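Local coordinates for 3-oxosteroid 1-dehydrogenase (Sterolibacterium denitrificans, PDB 7P18), which probably introduces a C1–C2 double bond into 3-oxosteroids, handing the electrons to an external acceptor by way of a bound FAD, at residues 273-278 and 291-296. Residues are numbered along the deposited sequence; the frame is centred on the assembly and turned at random.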
loop_
_atom_site.group_PDB
_atom_site.type_symbol
_atom_site.label_atom_id
_atom_site.label_comp_id
_atom_site.label_asym_id
_atom_site.label_seq_id
_atom_site.Cartn_x
_atom_site.Cartn_y
_atom_site.Cartn_z
ATOM N N PHE A 273 -11.414 -0.293 -7.045
ATOM C CA PHE A 273 -12.565 0.615 -7.327
ATOM C C PHE A 273 -12.670 1.684 -6.234
ATOM O O PHE A 273 -13.750 2.291 -6.126
ATOM C CB PHE A 273 -13.840 -0.228 -7.477
ATOM C CG PHE A 273 -14.317 -0.990 -6.274
ATOM C CD1 PHE A 273 -15.164 -0.423 -5.348
ATOM C CD2 PHE A 273 -13.982 -2.322 -6.101
ATOM C CE1 PHE A 273 -15.651 -1.146 -4.287
ATOM C CE2 PHE A 273 -14.469 -3.037 -5.026
ATOM C CZ PHE A 273 -15.287 -2.453 -4.113
ATOM N N GLU A 274 -11.587 1.959 -5.492
ATOM C CA GLU A 274 -11.598 2.898 -4.327
ATOM C C GLU A 274 -12.040 4.308 -4.771
ATOM O O GLU A 274 -12.580 5.017 -3.917
ATOM C CB GLU A 274 -10.260 2.971 -3.575
ATOM C CG GLU A 274 -9.064 3.383 -4.409
ATOM C CD GLU A 274 -8.355 2.322 -5.247
ATOM O OE1 GLU A 274 -8.867 1.164 -5.281
ATOM O OE2 GLU A 274 -7.326 2.658 -5.872
ATOM N N ARG A 275 -11.784 4.697 -6.025
ATOM C CA ARG A 275 -12.128 6.047 -6.551
ATOM C C ARG A 275 -13.522 6.094 -7.197
ATOM O O ARG A 275 -13.896 7.174 -7.693
ATOM C CB ARG A 275 -11.039 6.521 -7.496
ATOM C CG ARG A 275 -9.742 6.890 -6.795
ATOM C CD ARG A 275 -9.807 8.198 -6.026
ATOM N NE ARG A 275 -8.685 8.429 -5.094
ATOM C CZ ARG A 275 -8.676 9.358 -4.135
ATOM N NH1 ARG A 275 -9.722 10.161 -3.989
ATOM N NH2 ARG A 275 -7.649 9.468 -3.302
ATOM N N ASN A 276 -14.317 5.028 -7.099
ATOM C CA ASN A 276 -15.687 4.979 -7.679
ATOM C C ASN A 276 -16.683 4.979 -6.531
ATOM O O ASN A 276 -16.905 3.934 -5.878
ATOM C CB ASN A 276 -15.825 3.801 -8.658
ATOM C CG ASN A 276 -17.194 3.721 -9.310
ATOM O OD1 ASN A 276 -18.183 4.095 -8.698
ATOM N ND2 ASN A 276 -17.273 3.135 -10.493
ATOM N N GLN A 277 -17.267 6.158 -6.231
ATOM C CA GLN A 277 -18.147 6.310 -5.047
ATOM C C GLN A 277 -19.369 5.398 -5.199
ATOM O O GLN A 277 -19.854 4.854 -4.192
ATOM C CB GLN A 277 -18.533 7.791 -4.855
ATOM C CG GLN A 277 -19.436 8.005 -3.669
ATOM C CD GLN A 277 -18.673 7.874 -2.388
ATOM O OE1 GLN A 277 -17.485 8.168 -2.350
ATOM N NE2 GLN A 277 -19.378 7.517 -1.343
ATOM N N GLN A 278 -19.904 5.222 -6.407
ATOM C CA GLN A 278 -21.099 4.342 -6.588
ATOM C C GLN A 278 -20.735 2.894 -6.185
ATOM O O GLN A 278 -21.497 2.227 -5.469
ATOM C CB GLN A 278 -21.561 4.427 -8.046
ATOM C CG GLN A 278 -22.667 3.441 -8.400
ATOM C CD GLN A 278 -22.180 2.047 -8.785
ATOM O OE1 GLN A 278 -21.303 1.862 -9.640
ATOM N NE2 GLN A 278 -22.795 1.037 -8.187
ATOM N N ALA A 291 -13.007 10.324 -1.078
ATOM C CA ALA A 291 -12.098 11.431 -0.702
ATOM C C ALA A 291 -11.130 10.964 0.393
ATOM O O ALA A 291 -10.089 11.574 0.539
ATOM C CB ALA A 291 -12.907 12.628 -0.197
ATOM N N TRP A 292 -11.497 9.945 1.173
ATOM C CA TRP A 292 -10.658 9.493 2.312
ATOM C C TRP A 292 -9.497 8.615 1.816
ATOM O O TRP A 292 -8.593 8.319 2.635
ATOM C CB TRP A 292 -11.491 8.754 3.330
ATOM C CG TRP A 292 -12.610 9.553 3.903
ATOM C CD1 TRP A 292 -12.752 10.910 3.887
ATOM C CD2 TRP A 292 -13.772 9.019 4.530
ATOM N NE1 TRP A 292 -13.925 11.248 4.481
ATOM C CE2 TRP A 292 -14.586 10.129 4.865
ATOM C CE3 TRP A 292 -14.249 7.727 4.801
ATOM C CZ2 TRP A 292 -15.794 9.971 5.512
ATOM C CZ3 TRP A 292 -15.437 7.587 5.471
ATOM C CH2 TRP A 292 -16.203 8.686 5.810
ATOM N N SER A 293 -9.498 8.227 0.544
ATOM C CA SER A 293 -8.476 7.323 -0.015
ATOM C C SER A 293 -7.127 8.032 -0.078
ATOM O O SER A 293 -7.104 9.250 -0.281
ATOM C CB SER A 293 -8.899 6.785 -1.366
ATOM O OG SER A 293 -7.987 5.763 -1.813
ATOM N N ALA A 294 -6.041 7.244 0.022
ATOM C CA ALA A 294 -4.635 7.668 -0.119
ATOM C C ALA A 294 -4.128 7.397 -1.537
ATOM O O ALA A 294 -2.992 7.686 -1.805
ATOM C CB ALA A 294 -3.800 6.931 0.903
ATOM N N THR A 295 -4.967 6.884 -2.433
ATOM C CA THR A 295 -4.553 6.426 -3.772
ATOM C C THR A 295 -4.562 7.573 -4.768
ATOM O O THR A 295 -5.192 8.624 -4.531
ATOM C CB THR A 295 -5.490 5.339 -4.298
ATOM O OG1 THR A 295 -6.824 5.884 -4.351
ATOM C CG2 THR A 295 -5.468 4.108 -3.407
ATOM N N PRO A 296 -3.933 7.370 -5.938
ATOM C CA PRO A 296 -4.142 8.264 -7.070
ATOM C C PRO A 296 -5.588 8.233 -7.579
ATOM O O PRO A 296 -6.449 7.534 -7.053
ATOM C CB PRO A 296 -3.139 7.772 -8.123
ATOM C CG PRO A 296 -2.106 7.002 -7.320
ATOM C CD PRO A 296 -2.895 6.373 -6.202
HETATM O O HOH W 1 -6.853 4.815 -7.464
HETATM O O HOH W 2 -8.731 11.752 -1.790
#
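Arg275 lays its side chain along the bend of 291-296 and grips backbone carbonyls there. Arg275 NH2 donates to Thr295 O at 2.9 Å, the acceptor lying 26° out of the guanidinium plane, and Arg275 NE adds a weak bond to Pro296 O at 3.1 Å. CG stands beside the backbone N (chi1 -71°) and the chain bends at chi2 (-73°), which swings the guanidinium across to these carbonyls. Ser293 CB sits over one guanidinium face, near its rim, 3.5 Å from Arg275 NH2. With an alanine here, the Thr295 and Pro296 carbonyls are likely to lose these donors, and Ser293 CB the flat group it packs against.

The tight part lies deeper, where Glu274 CG packs 3.4 Å from Thr295 OG1 and Glu274 OE2 meets Thr295 CG2. The carboxylate takes a hydrogen bond from Asn299, an FAD-binding residue, and OE2 also accepts from a water that donates to Pro296 O as well. Buried Ser293 OG accepts from Thr295 N at 3.3 Å and is hydrogen-bonded to Asp495 of strand 486-502. Toward exposed Ala291 the fit is looser: Arg275 NH1 approaches only to 4.3 Å from Ala291 CA, and a second water joins NH1 to Ala291 O.

Ser293 to Thr295 form an ST turn that brings Ala294 against FAD, so the arginine-bound loop belongs to the cofactor pocket of the FAD-binding domain.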